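Local coordinates for protein putative rhamnosidase (Streptomyces avermitilis, PDB 3W5M) that hydrolyses terminal non-reducing alpha-L-rhamnose residues from plant flavonoid glycosides and gum arabic, and also binds L-rhamnose through a calcium-dependent carbohydrate-binding module, at residues 136-141 and 251-256; 145-150 and 280-285; 157-162 and 257-262. All coordinates share one frame; numbering follows the deposited sequence. Where two conformers were deposited one is given.

Contact 1: 136-141 and 251-256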
ATOM      1  N   GLU A 136      10.874 -22.555  26.642  1.00 29.44           N
ATOM      2  CA  GLU A 136      12.002 -22.496  27.574  1.00 30.17           C
ATOM      3  C   GLU A 136      11.740 -23.373  28.791  1.00 30.33           C
ATOM      4  O   GLU A 136      10.639 -23.395  29.339  1.00 33.36           O
ATOM      5  CB  GLU A 136      12.257 -21.047  28.010  1.00 34.77           C
ATOM      6  CG  GLU A 136      12.457 -20.122  26.824  1.00 41.05           C
ATOM      7  CD  GLU A 136      13.084 -18.779  27.172  1.00 47.35           C
ATOM      8  OE1 GLU A 136      13.848 -18.684  28.163  1.00 48.41           O
ATOM      9  OE2 GLU A 136      12.820 -17.814  26.423  1.00 49.10           O
ATOM     10  N   GLY A 137      12.751 -24.122  29.196  1.00 29.35           N
ATOM     11  CA  GLY A 137      12.570 -25.090  30.270  1.00 26.49           C
ATOM     12  C   GLY A 137      12.168 -26.468  29.766  1.00 25.70           C
ATOM     13  O   GLY A 137      12.209 -27.418  30.531  1.00 25.71           O
ATOM     14  N   SER A 138      11.797 -26.589  28.487  1.00 23.81           N
ATOM     15  CA  SER A 138      11.400 -27.869  27.936  1.00 22.67           C
ATOM     16  C   SER A 138      12.557 -28.536  27.190  1.00 22.47           C
ATOM     17  O   SER A 138      13.647 -27.952  27.033  1.00 20.62           O
ATOM     18  CB  SER A 138      10.196 -27.713  27.005  1.00 23.35           C
ATOM     19  OG  SER A 138       9.619 -28.986  26.818  1.00 28.50           O
ATOM     20  N   SER A 139      12.320 -29.765  26.759  1.00 20.44           N
ATOM     21  CA  SER A 139      13.331 -30.532  26.030  1.00 21.72           C
ATOM     22  C   SER A 139      12.747 -31.094  24.764  1.00 20.54           C
ATOM     23  O   SER A 139      11.554 -31.474  24.733  1.00 18.80           O
ATOM     24  CB  SER A 139      13.792 -31.683  26.899  1.00 22.36           C
ATOM     25  OG  SER A 139      14.429 -31.164  28.046  1.00 27.29           O
ATOM     26  N   TRP A 140      13.569 -31.156  23.710  1.00 19.81           N
ATOM     27  CA  TRP A 140      13.218 -31.903  22.511  1.00 19.39           C
ATOM     28  C   TRP A 140      13.387 -33.373  22.825  1.00 19.20           C
ATOM     29  O   TRP A 140      14.436 -33.767  23.339  1.00 19.84           O
ATOM     30  CB  TRP A 140      14.148 -31.577  21.346  1.00 18.58           C
ATOM     31  CG  TRP A 140      14.039 -30.164  20.869  1.00 20.25           C
ATOM     32  CD1 TRP A 140      14.730 -29.100  21.330  1.00 18.81           C
ATOM     33  CD2 TRP A 140      13.238 -29.692  19.784  1.00 19.60           C
ATOM     34  NE1 TRP A 140      14.374 -27.962  20.636  1.00 20.76           N
ATOM     35  CE2 TRP A 140      13.463 -28.300  19.674  1.00 20.14           C
ATOM     36  CE3 TRP A 140      12.343 -30.309  18.894  1.00 19.76           C
ATOM     37  CZ2 TRP A 140      12.844 -27.508  18.691  1.00 20.84           C
ATOM     38  CZ3 TRP A 140      11.707 -29.523  17.943  1.00 20.30           C
ATOM     39  CH2 TRP A 140      11.966 -28.131  17.844  1.00 19.52           C
ATOM     40  N   ILE A 141      12.350 -34.170  22.575  1.00 17.59           N
ATOM     41  CA  ILE A 141      12.419 -35.594  22.880  1.00 18.08           C
ATOM     42  C   ILE A 141      12.147 -36.457  21.659  1.00 17.54           C
ATOM     43  O   ILE A 141      11.545 -36.004  20.667  1.00 18.14           O
ATOM     44  CB  ILE A 141      11.489 -36.012  24.064  1.00 17.85           C
ATOM     45  CG1 ILE A 141      10.013 -35.755  23.762  1.00 17.53           C
ATOM     46  CG2 ILE A 141      11.892 -35.288  25.313  1.00 17.96           C
ATOM     47  CD1 ILE A 141       9.096 -36.491  24.725  1.00 17.92           C
ATOM     48  N   ILE A 251       4.042 -28.376  32.487  1.00 24.26           N
ATOM     49  CA  ILE A 251       4.402 -29.762  32.217  1.00 23.14           C
ATOM     50  C   ILE A 251       5.232 -29.739  30.929  1.00 22.16           C
ATOM     51  O   ILE A 251       4.804 -29.148  29.936  1.00 20.49           O
ATOM     52  CB  ILE A 251       3.142 -30.648  31.965  1.00 24.62           C
ATOM     53  CG1 ILE A 251       2.139 -30.610  33.146  1.00 26.13           C
ATOM     54  CG2 ILE A 251       3.509 -32.086  31.600  1.00 24.61           C
ATOM     55  CD1 ILE A 251       2.710 -30.878  34.513  1.00 28.52           C
ATOM     56  N   PHE A 252       6.397 -30.385  30.944  1.00 20.62           N
ATOM     57  CA  PHE A 252       7.278 -30.362  29.770  1.00 21.82           C
ATOM     58  C   PHE A 252       7.332 -31.679  29.041  1.00 21.19           C
ATOM     59  O   PHE A 252       7.001 -32.713  29.613  1.00 20.72           O
ATOM     60  CB  PHE A 252       8.703 -30.045  30.238  1.00 24.00           C
ATOM     61  CG  PHE A 252       8.822 -28.737  30.962  1.00 24.58           C
ATOM     62  CD1 PHE A 252       8.646 -27.534  30.278  1.00 26.08           C
ATOM     63  CD2 PHE A 252       9.107 -28.700  32.324  1.00 27.29           C
ATOM     64  CE1 PHE A 252       8.782 -26.316  30.935  1.00 25.56           C
ATOM     65  CE2 PHE A 252       9.231 -27.480  32.989  1.00 30.01           C
ATOM     66  CZ  PHE A 252       9.057 -26.296  32.288  1.00 28.08           C
ATOM     67  N   SER A 253       7.790 -31.647  27.782  1.00 21.57           N
ATOM     68  CA  SER A 253       8.282 -32.847  27.116  1.00 19.92           C
ATOM     69  C   SER A 253       9.666 -33.159  27.730  1.00 21.18           C
ATOM     70  O   SER A 253      10.542 -32.276  27.840  1.00 21.36           O
ATOM     71  CB  SER A 253       8.382 -32.631  25.603  1.00 20.18           C
ATOM     72  OG  SER A 253       9.032 -31.385  25.319  1.00 19.20           O
ATOM     73  N   ASP A 254       9.840 -34.397  28.170  1.00 21.19           N
ATOM     74  CA  ASP A 254      11.055 -34.782  28.919  1.00 21.75           C
ATOM     75  C   ASP A 254      11.035 -36.303  29.124  1.00 21.24           C
ATOM     76  O   ASP A 254      10.171 -36.979  28.555  1.00 20.05           O
ATOM     77  CB  ASP A 254      11.228 -33.985  30.237  1.00 24.99           C
ATOM     78  CG  ASP A 254      10.087 -34.203  31.238  1.00 26.69           C
ATOM     79  OD1 ASP A 254       9.425 -35.252  31.218  1.00 27.59           O
ATOM     80  OD2 ASP A 254       9.858 -33.293  32.061  1.00 29.37           O
ATOM     81  N   ALA A 255      11.994 -36.847  29.888  1.00 20.98           N
ATOM     82  CA  ALA A 255      12.120 -38.313  30.055  1.00 21.30           C
ATOM     83  C   ALA A 255      11.028 -38.955  30.941  1.00 22.34           C
ATOM     84  O   ALA A 255      10.990 -40.181  31.113  1.00 24.67           O
ATOM     85  CB  ALA A 255      13.520 -38.683  30.573  1.00 21.97           C
ATOM     86  N   SER A 256      10.160 -38.133  31.510  1.00 22.62           N
ATOM     87  CA  SER A 256       8.964 -38.659  32.194  1.00 24.53           C
ATOM     88  C   SER A 256       7.901 -39.212  31.227  1.00 24.45           C
ATOM     89  O   SER A 256       6.924 -39.851  31.674  1.00 25.44           O
ATOM     90  CB  SER A 256       8.368 -37.579  33.097  1.00 25.77           C
ATOM     91  OG  SER A 256       9.294 -37.291  34.134  1.00 29.93           O
TER
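Ser253 and Ser139 hold the tight part of this contact within CBM67, the rhamnose-binding module of the enzyme. The hydroxyl of Ser253 donates to the backbone oxygen of Ser139, OG to O 2.6 Å, and lies in the plane of that carbonyl. Its first torsion (chi1 47°) sets OG between the backbone N and the carbonyl carbon of its own residue, a position from which it reaches across to segment 136-141. In return Ser139 N gives a longer, bent bond to Ser253 O (3.3 Å, 138° at the hydrogen), so one serine grips the other at both its amide and its carbonyl. Ser138 OG lies 2.9 Å from Ser253 OG, and both hydroxyls have further partners on one residue of strand 235-244: Ser138 OG bonds to Cys238 O and Ser253 OG to Cys238 N. Ile141 closes the buried side, its CG2 branch resting 3.6 Å from Asp254 N while CG1 and CD1 touch Ser253 CB.

Toward solvent the contact is held by packing without hydrogen bonds and rests on one partly exposed ring. Phe252 lies under the turn at Gly137, whose carbonyl oxygen sits 3.4 Å above the ring plane, over its centre; Ser138 CB approaches CD1 obliquely. The backbone angles at Gly137 by themselves call for glycine. Beyond the ring, Asp254 OD1 accepts from Ser256 N, an Asx turn that bends the chain as it leaves strand 247-252. The contact thus joins the start of strand 139-142 to the end of strand 247-252, with strand 235-244 beside both: Ile141 bonds through its backbone to Trp236, and Ile251 to Leu240.

Contact 2: 145-150 and 280-285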
ATOM      1  N   GLU A 145      16.572 -44.016  20.397  1.00 24.31           N
ATOM      2  CA  GLU A 145      17.339 -44.689  19.336  1.00 25.88           C
ATOM      3  C   GLU A 145      18.475 -43.739  18.920  1.00 25.95           C
ATOM      4  O   GLU A 145      18.227 -42.608  18.501  1.00 24.29           O
ATOM      5  CB  GLU A 145      16.443 -45.058  18.145  1.00 24.57           C
ATOM      6  CG  GLU A 145      15.572 -43.923  17.633  1.00 26.39           C
ATOM      7  CD  GLU A 145      14.481 -44.363  16.654  1.00 28.11           C
ATOM      8  OE1 GLU A 145      14.470 -45.533  16.210  1.00 30.61           O
ATOM      9  OE2 GLU A 145      13.624 -43.526  16.314  1.00 29.81           O
ATOM     10  N   GLY A 146      19.715 -44.186  19.091  1.00 26.95           N
ATOM     11  CA  GLY A 146      20.892 -43.374  18.769  1.00 28.39           C
ATOM     12  C   GLY A 146      20.909 -41.951  19.336  1.00 29.53           C
ATOM     13  O   GLY A 146      20.677 -41.715  20.536  1.00 28.00           O
ATOM     14  N   GLU A 147      21.210 -41.014  18.449  1.00 28.00           N
ATOM     15  CA  GLU A 147      21.412 -39.615  18.784  1.00 30.39           C
ATOM     16  C   GLU A 147      20.456 -38.807  17.893  1.00 25.86           C
ATOM     17  O   GLU A 147      20.829 -38.344  16.807  1.00 23.54           O
ATOM     18  CB  GLU A 147      22.875 -39.268  18.500  1.00 36.62           C
ATOM     19  CG  GLU A 147      23.344 -37.947  19.057  1.00 47.73           C
ATOM     20  CD  GLU A 147      23.740 -38.046  20.523  1.00 56.38           C
ATOM     21  OE1 GLU A 147      22.869 -38.422  21.346  1.00 60.84           O
ATOM     22  OE2 GLU A 147      24.914 -37.726  20.852  1.00 60.15           O
ATOM     23  N   PRO A 148      19.192 -38.692  18.319  1.00 23.40           N
ATOM     24  CA  PRO A 148      18.181 -38.164  17.401  1.00 22.31           C
ATOM     25  C   PRO A 148      18.399 -36.727  16.918  1.00 22.94           C
ATOM     26  O   PRO A 148      17.976 -36.390  15.801  1.00 23.56           O
ATOM     27  CB  PRO A 148      16.866 -38.303  18.205  1.00 22.45           C
ATOM     28  CG  PRO A 148      17.178 -39.325  19.259  1.00 24.75           C
ATOM     29  CD  PRO A 148      18.611 -39.076  19.620  1.00 22.70           C
ATOM     30  N   ALA A 149      19.059 -35.903  17.719  1.00 22.74           N
ATOM     31  CA  ALA A 149      19.356 -34.533  17.323  1.00 24.14           C
ATOM     32  C   ALA A 149      20.317 -34.511  16.121  1.00 26.55           C
ATOM     33  O   ALA A 149      20.288 -33.589  15.313  1.00 25.70           O
ATOM     34  CB  ALA A 149      19.921 -33.746  18.497  1.00 25.37           C
ATOM     35  N   ASN A 150      21.109 -35.569  15.987  1.00 26.26           N
ATOM     36  CA  ASN A 150      22.005 -35.743  14.841  1.00 30.38           C
ATOM     37  C   ASN A 150      21.315 -36.499  13.704  1.00 30.63           C
ATOM     38  O   ASN A 150      21.258 -36.010  12.570  1.00 30.89           O
ATOM     39  CB  ASN A 150      23.304 -36.441  15.288  1.00 32.49           C
ATOM     40  CG  ASN A 150      24.318 -36.575  14.158  1.00 37.21           C
ATOM     41  OD1 ASN A 150      24.556 -37.668  13.660  1.00 39.56           O
ATOM     42  ND2 ASN A 150      24.903 -35.452  13.738  1.00 38.97           N
ATOM     43  N   ALA A 280      11.312 -45.174  28.538  1.00 21.56           N
ATOM     44  CA  ALA A 280      11.255 -43.724  28.689  1.00 20.01           C
ATOM     45  C   ALA A 280      11.687 -43.044  27.385  1.00 20.98           C
ATOM     46  O   ALA A 280      12.595 -43.528  26.699  1.00 20.77           O
ATOM     47  CB  ALA A 280      12.170 -43.265  29.819  1.00 20.45           C
ATOM     48  N   ALA A 281      11.037 -41.926  27.046  1.00 19.43           N
ATOM     49  CA  ALA A 281      11.500 -41.079  25.966  1.00 19.63           C
ATOM     50  C   ALA A 281      12.916 -40.580  26.278  1.00 20.10           C
ATOM     51  O   ALA A 281      13.296 -40.454  27.452  1.00 21.46           O
ATOM     52  CB  ALA A 281      10.551 -39.904  25.749  1.00 17.66           C
ATOM     53  N   LYS A 282      13.683 -40.317  25.228  1.00 19.10           N
ATOM     54  CA  LYS A 282      15.032 -39.780  25.341  1.00 20.42           C
ATOM     55  C   LYS A 282      15.028 -38.290  25.006  1.00 20.99           C
ATOM     56  O   LYS A 282      14.433 -37.869  24.005  1.00 21.07           O
ATOM     57  CB  LYS A 282      15.944 -40.515  24.346  1.00 21.15           C
ATOM     58  CG  LYS A 282      17.407 -40.090  24.414  1.00 26.40           C
ATOM     59  CD  LYS A 282      18.181 -40.659  23.243  1.00 29.31           C
ATOM     60  CE  LYS A 282      19.530 -39.953  23.080  1.00 31.92           C
ATOM     61  NZ  LYS A 282      20.273 -39.868  24.365  1.00 31.80           N
ATOM     62  N   VAL A 283      15.715 -37.502  25.839  1.00 20.23           N
ATOM     63  CA  VAL A 283      15.932 -36.091  25.523  1.00 19.73           C
ATOM     64  C   VAL A 283      16.950 -36.070  24.376  1.00 19.77           C
ATOM     65  O   VAL A 283      18.071 -36.636  24.499  1.00 19.45           O
ATOM     66  CB  VAL A 283      16.445 -35.299  26.736  1.00 18.97           C
ATOM     67  CG1 VAL A 283      16.861 -33.875  26.341  1.00 18.13           C
ATOM     68  CG2 VAL A 283      15.397 -35.249  27.842  1.00 20.32           C
ATOM     69  N   ALA A 284      16.553 -35.452  23.264  1.00 19.43           N
ATOM     70  CA  ALA A 284      17.437 -35.262  22.097  1.00 20.62           C
ATOM     71  C   ALA A 284      18.309 -34.007  22.277  1.00 21.15           C
ATOM     72  O   ALA A 284      19.471 -33.983  21.864  1.00 20.85           O
ATOM     73  CB  ALA A 284      16.614 -35.171  20.794  1.00 19.81           C
ATOM     74  N   ALA A 285      17.735 -32.967  22.885  1.00 20.94           N
ATOM     75  CA  ALA A 285      18.428 -31.699  23.203  1.00 21.39           C
ATOM     76  C   ALA A 285      17.530 -30.878  24.095  1.00 21.44           C
ATOM     77  O   ALA A 285      16.303 -30.897  23.921  1.00 21.31           O
ATOM     78  CB  ALA A 285      18.710 -30.901  21.937  1.00 20.73           C
TER
HETATM   79  O   HOH W   1      22.621 -38.695  23.831  1.00 56.79           O
HETATM   80  O   HOH W   2      20.329 -36.177  20.433  1.00 28.94           O
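A classic beta bulge marks strand 282-286 of the CBM67 beta-sandwich where Ala284 and Ala285 both face Trp140, and the loop 145-150 packs against this bulged strand. Pro148 and Ala149 meet it with small apolar groups: Pro148 CB lies 4.1 Å from Ala284 CB, and the methyl of Ala149 comes to 3.4 Å from Ala284 O. The loop itself turns tightly here, Asn150 N bonding back to Glu147 O. Pro148 is also tied by its backbone to Ala234, next to the calcium ligand Pro233, so the loop lies beside the metal site without entering it.

Lys282 spans the outer part of the contact. Its chain leaves the strand with CG anti to the backbone N (chi1 -177°) and runs extended as far as CE, which passes 3.3 Å from Gly146 O and rests on Pro148 CD; the bend at the last torsion then turns NZ toward Glu147. The two charges are 4.2 Å apart, NZ to OE1, too far for a salt bridge. With an alanine here, Pro148 CD would probably lose the chain that rests on it and the Glu147 carboxylate its water-bridged positive partner. Water joins the segments at two places. One molecule accepts a hydrogen bond from Ala149 N and donates one to Ala284 O; the other accepts from Lys282 NZ at 2.7 Å and donates to Glu147 OE1.

Contact 3: 157-162 and 257-262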
ATOM      1  N   ARG A 157       7.093 -42.228  15.622  1.00 20.61           N
ATOM      2  CA  ARG A 157       7.247 -42.719  16.999  1.00 19.80           C
ATOM      3  C   ARG A 157       6.044 -42.238  17.819  1.00 19.51           C
ATOM      4  O   ARG A 157       5.390 -41.265  17.441  1.00 19.86           O
ATOM      5  CB  ARG A 157       8.556 -42.262  17.623  1.00 19.99           C
ATOM      6  CG  ARG A 157       9.774 -42.694  16.795  1.00 21.81           C
ATOM      7  CD  ARG A 157       9.985 -44.187  16.895  1.00 21.76           C
ATOM      8  NE  ARG A 157      11.160 -44.675  16.162  1.00 23.29           N
ATOM      9  CZ  ARG A 157      11.118 -45.490  15.102  1.00 24.26           C
ATOM     10  NH1 ARG A 157       9.955 -45.911  14.593  1.00 22.86           N
ATOM     11  NH2 ARG A 157      12.275 -45.912  14.541  1.00 25.00           N
ATOM     12  N   TRP A 158       5.748 -42.959  18.895  1.00 18.79           N
ATOM     13  CA  TRP A 158       4.545 -42.699  19.694  1.00 19.89           C
ATOM     14  C   TRP A 158       4.958 -42.402  21.134  1.00 19.71           C
ATOM     15  O   TRP A 158       5.938 -42.997  21.644  1.00 21.41           O
ATOM     16  CB  TRP A 158       3.616 -43.926  19.611  1.00 21.13           C
ATOM     17  CG  TRP A 158       3.080 -44.146  18.213  1.00 22.76           C
ATOM     18  CD1 TRP A 158       1.907 -43.668  17.701  1.00 24.27           C
ATOM     19  CD2 TRP A 158       3.712 -44.883  17.145  1.00 23.04           C
ATOM     20  NE1 TRP A 158       1.766 -44.059  16.391  1.00 25.29           N
ATOM     21  CE2 TRP A 158       2.862 -44.796  16.023  1.00 23.93           C
ATOM     22  CE3 TRP A 158       4.918 -45.604  17.034  1.00 23.42           C
ATOM     23  CZ2 TRP A 158       3.167 -45.408  14.796  1.00 24.45           C
ATOM     24  CZ3 TRP A 158       5.235 -46.195  15.822  1.00 23.79           C
ATOM     25  CH2 TRP A 158       4.359 -46.095  14.713  1.00 25.65           C
ATOM     26  N   PHE A 159       4.213 -41.513  21.795  1.00 17.91           N
ATOM     27  CA  PHE A 159       4.566 -41.001  23.119  1.00 17.81           C
ATOM     28  C   PHE A 159       3.324 -40.847  23.968  1.00 18.26           C
ATOM     29  O   PHE A 159       2.282 -40.399  23.450  1.00 17.95           O
ATOM     30  CB  PHE A 159       5.204 -39.618  22.999  1.00 18.17           C
ATOM     31  CG  PHE A 159       6.428 -39.612  22.112  1.00 17.49           C
ATOM     32  CD1 PHE A 159       6.266 -39.547  20.734  1.00 19.09           C
ATOM     33  CD2 PHE A 159       7.716 -39.747  22.642  1.00 18.21           C
ATOM     34  CE1 PHE A 159       7.372 -39.586  19.883  1.00 17.58           C
ATOM     35  CE2 PHE A 159       8.824 -39.769  21.787  1.00 18.54           C
ATOM     36  CZ  PHE A 159       8.649 -39.695  20.429  1.00 18.57           C
ATOM     37  N   ARG A 160       3.476 -41.173  25.249  1.00 18.62           N
ATOM     38  CA  ARG A 160       2.415 -41.004  26.239  1.00 19.03           C
ATOM     39  C   ARG A 160       2.933 -40.418  27.527  1.00 19.89           C
ATOM     40  O   ARG A 160       4.078 -40.687  27.934  1.00 21.16           O
ATOM     41  CB  ARG A 160       1.786 -42.368  26.573  1.00 18.87           C
ATOM     42  CG  ARG A 160       0.839 -42.921  25.518  1.00 20.38           C
ATOM     43  CD  ARG A 160       0.310 -44.323  25.869  1.00 17.73           C
ATOM     44  NE  ARG A 160      -0.237 -44.420  27.228  1.00 19.49           N
ATOM     45  CZ  ARG A 160      -1.510 -44.204  27.543  1.00 18.63           C
ATOM     46  NH1 ARG A 160      -2.388 -43.884  26.608  1.00 19.06           N
ATOM     47  NH2 ARG A 160      -1.910 -44.336  28.810  1.00 19.60           N
ATOM     48  N   ARG A 161       2.069 -39.655  28.196  1.00 20.10           N
ATOM     49  CA  ARG A 161       2.340 -39.218  29.560  0.50 21.47           C
ATOM     50  C   ARG A 161       1.034 -38.976  30.285  1.00 22.02           C
ATOM     51  O   ARG A 161       0.118 -38.354  29.776  1.00 24.56           O
ATOM     52  CB  ARG A 161       3.218 -37.964  29.635  0.50 21.41           C
ATOM     53  CG  ARG A 161       3.694 -37.666  31.052  0.50 21.76           C
ATOM     54  CD  ARG A 161       4.666 -36.505  31.143  0.50 20.68           C
ATOM     55  NE  ARG A 161       4.852 -36.085  32.529  0.50 21.92           N
ATOM     56  CZ  ARG A 161       5.670 -35.112  32.906  0.50 21.33           C
ATOM     57  NH1 ARG A 161       6.394 -34.459  32.002  0.50 18.62           N
ATOM     58  NH2 ARG A 161       5.772 -34.808  34.194  0.50 22.79           N
ATOM     59  N   THR A 162       0.959 -39.532  31.478  1.00 23.51           N
ATOM     60  CA  THR A 162      -0.173 -39.252  32.360  1.00 26.40           C
ATOM     61  C   THR A 162       0.311 -38.326  33.455  1.00 27.09           C
ATOM     62  O   THR A 162       1.255 -38.666  34.168  1.00 27.47           O
ATOM     63  CB  THR A 162      -0.769 -40.540  32.956  1.00 27.11           C
ATOM     64  OG1 THR A 162      -1.261 -41.351  31.888  1.00 27.49           O
ATOM     65  CG2 THR A 162      -1.922 -40.196  33.922  1.00 28.54           C
ATOM     66  N   TRP A 257       8.062 -38.953  29.922  1.00 22.85           N
ATOM     67  CA  TRP A 257       7.160 -39.480  28.901  1.00 21.54           C
ATOM     68  C   TRP A 257       7.624 -40.863  28.526  1.00 22.61           C
ATOM     69  O   TRP A 257       8.826 -41.133  28.535  1.00 23.24           O
ATOM     70  CB  TRP A 257       7.168 -38.624  27.627  1.00 21.76           C
ATOM     71  CG  TRP A 257       6.479 -37.292  27.777  1.00 20.93           C
ATOM     72  CD1 TRP A 257       6.859 -36.233  28.572  1.00 21.05           C
ATOM     73  CD2 TRP A 257       5.311 -36.872  27.080  1.00 21.71           C
ATOM     74  NE1 TRP A 257       5.983 -35.188  28.403  1.00 22.52           N
ATOM     75  CE2 TRP A 257       5.019 -35.557  27.502  1.00 21.05           C
ATOM     76  CE3 TRP A 257       4.462 -37.492  26.145  1.00 21.78           C
ATOM     77  CZ2 TRP A 257       3.896 -34.841  27.021  1.00 21.45           C
ATOM     78  CZ3 TRP A 257       3.352 -36.777  25.662  1.00 23.43           C
ATOM     79  CH2 TRP A 257       3.085 -35.475  26.108  1.00 23.18           C
ATOM     80  N   LYS A 258       6.674 -41.722  28.184  1.00 20.62           N
ATOM     81  CA  LYS A 258       6.982 -43.056  27.654  1.00 20.93           C
ATOM     82  C   LYS A 258       6.941 -42.978  26.145  1.00 20.10           C
ATOM     83  O   LYS A 258       6.161 -42.204  25.592  1.00 18.08           O
ATOM     84  CB  LYS A 258       5.960 -44.093  28.137  1.00 22.71           C
ATOM     85  CG  LYS A 258       6.010 -44.413  29.618  1.00 27.82           C
ATOM     86  CD  LYS A 258       7.343 -45.063  29.992  1.00 29.85           C
ATOM     87  CE  LYS A 258       7.234 -45.934  31.241  1.00 30.22           C
ATOM     88  NZ  LYS A 258       6.756 -47.312  30.944  1.00 30.26           N
ATOM     89  N   SER A 259       7.771 -43.782  25.472  1.00 20.43           N
ATOM     90  CA  SER A 259       7.786 -43.819  24.021  1.00 19.37           C
ATOM     91  C   SER A 259       7.823 -45.240  23.466  1.00 19.49           C
ATOM     92  O   SER A 259       8.308 -46.146  24.136  1.00 18.68           O
ATOM     93  CB  SER A 259       8.975 -43.016  23.472  1.00 21.00           C
ATOM     94  OG  SER A 259       8.901 -43.033  22.032  1.00 24.94           O
ATOM     95  N   THR A 260       7.324 -45.425  22.243  1.00 19.58           N
ATOM     96  CA  THR A 260       7.489 -46.718  21.566  1.00 21.93           C
ATOM     97  C   THR A 260       7.805 -46.550  20.101  1.00 21.83           C
ATOM     98  O   THR A 260       7.414 -45.546  19.509  1.00 20.92           O
ATOM     99  CB  THR A 260       6.274 -47.654  21.738  1.00 21.61           C
ATOM    100  OG1 THR A 260       6.636 -48.971  21.308  1.00 23.70           O
ATOM    101  CG2 THR A 260       5.052 -47.147  20.946  1.00 21.81           C
ATOM    102  N   ASP A 261       8.514 -47.533  19.536  1.00 24.38           N
ATOM    103  CA  ASP A 261       8.847 -47.562  18.107  1.00 26.43           C
ATOM    104  C   ASP A 261       8.081 -48.588  17.260  1.00 29.49           C
ATOM    105  O   ASP A 261       8.435 -48.803  16.100  1.00 29.08           O
ATOM    106  CB  ASP A 261      10.366 -47.760  17.905  1.00 27.61           C
ATOM    107  CG  ASP A 261      10.897 -49.095  18.493  1.00 31.68           C
ATOM    108  OD1 ASP A 261      10.178 -49.787  19.252  1.00 29.07           O
ATOM    109  OD2 ASP A 261      12.076 -49.449  18.214  1.00 33.49           O
ATOM    110  N   HIS A 262       7.063 -49.239  17.830  1.00 29.56           N
ATOM    111  CA  HIS A 262       6.192 -50.146  17.056  1.00 34.28           C
ATOM    112  C   HIS A 262       4.799 -49.586  17.174  1.00 33.18           C
ATOM    113  O   HIS A 262       4.352 -49.289  18.299  1.00 33.34           O
ATOM    114  CB  HIS A 262       6.209 -51.575  17.625  1.00 37.57           C
ATOM    115  CG  HIS A 262       7.578 -52.161  17.730  1.00 42.84           C
ATOM    116  ND1 HIS A 262       8.304 -52.554  16.624  1.00 45.99           N
ATOM    117  CD2 HIS A 262       8.363 -52.411  18.807  1.00 46.43           C
ATOM    118  CE1 HIS A 262       9.480 -53.019  17.014  1.00 47.28           C
ATOM    119  NE2 HIS A 262       9.541 -52.943  18.333  1.00 51.14           N
TER
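Arg161, in one of the two conformers modelled for it, lays its aliphatic chain over one face of the Trp257 indole. CB stands 3.5 Å above the ring plane, over its centre, and in this conformer CD makes a CH-pi contact with the five-membered ring, 3.5 Å from the centroid. A chi1 of -170° points CG away from the backbone N, the chain then stays extended to NE, and the guanidinium of this conformer ends up turned 85° against the ring plane. Phe159 CB touches the same tryptophan at CE3, while the phenyl face receives Ser259 OG, 3.3 Å from CE2. The aromatic packing continues inward, since Phe159 and Trp257 each meet Trp236 edge-to-face.

Trp158 lies on the other face of the sheet with Thr260, whose carbonyl oxygen reaches the edge of the indole in its plane. At the end of the pair, the Arg157 guanidinium is covered on one face by Asp261 CB rather than by its carboxylate; the salt bridge of Arg157 is made by Glu145.

These side chains hang on an antiparallel pairing in which Trp158-Thr260 and Arg160-Lys258 are hydrogen-bonded pairs and Phe159-Ser259 lies between them as a non-hydrogen-bonded pair. Trp158 O accepts twice, from Thr260 N at 2.9 Å and from Ser259 OG at 3.0 Å, the donors arriving from opposite faces of its plane. Edge strand 258-260 is thus attached by regular backbone bonds and an extra serine hydroxyl bond, and the arginine, in the conformer described, meets the buried indole with its hydrocarbon rather than its charge.

How the contacts relate
All three contacts lie in CBM67. From the N terminus the chain enters strand 139-142, passes through loop 145-150 and then runs along strand 156-165; the partner segments come as 251-256 (closing contact 1), 257-262 (contact 3) and 280-285 (contact 2). Contact 1 therefore closes a loop that crosses those of the others, whereas contact 3 is nested inside the loop closed by contact 2. Contact 1 joins strand 139-142 to edge strand 247-252, contact 3 seats strand 258-260 on strand 156-165, and contact 2 lays loop 145-150 on strand 282-286, the antiparallel neighbour of 139-142. Phe252 O bonds to Trp257 NE1 between contacts 1 and 3, and Ala281 N to Trp257 O between contacts 2 and 3.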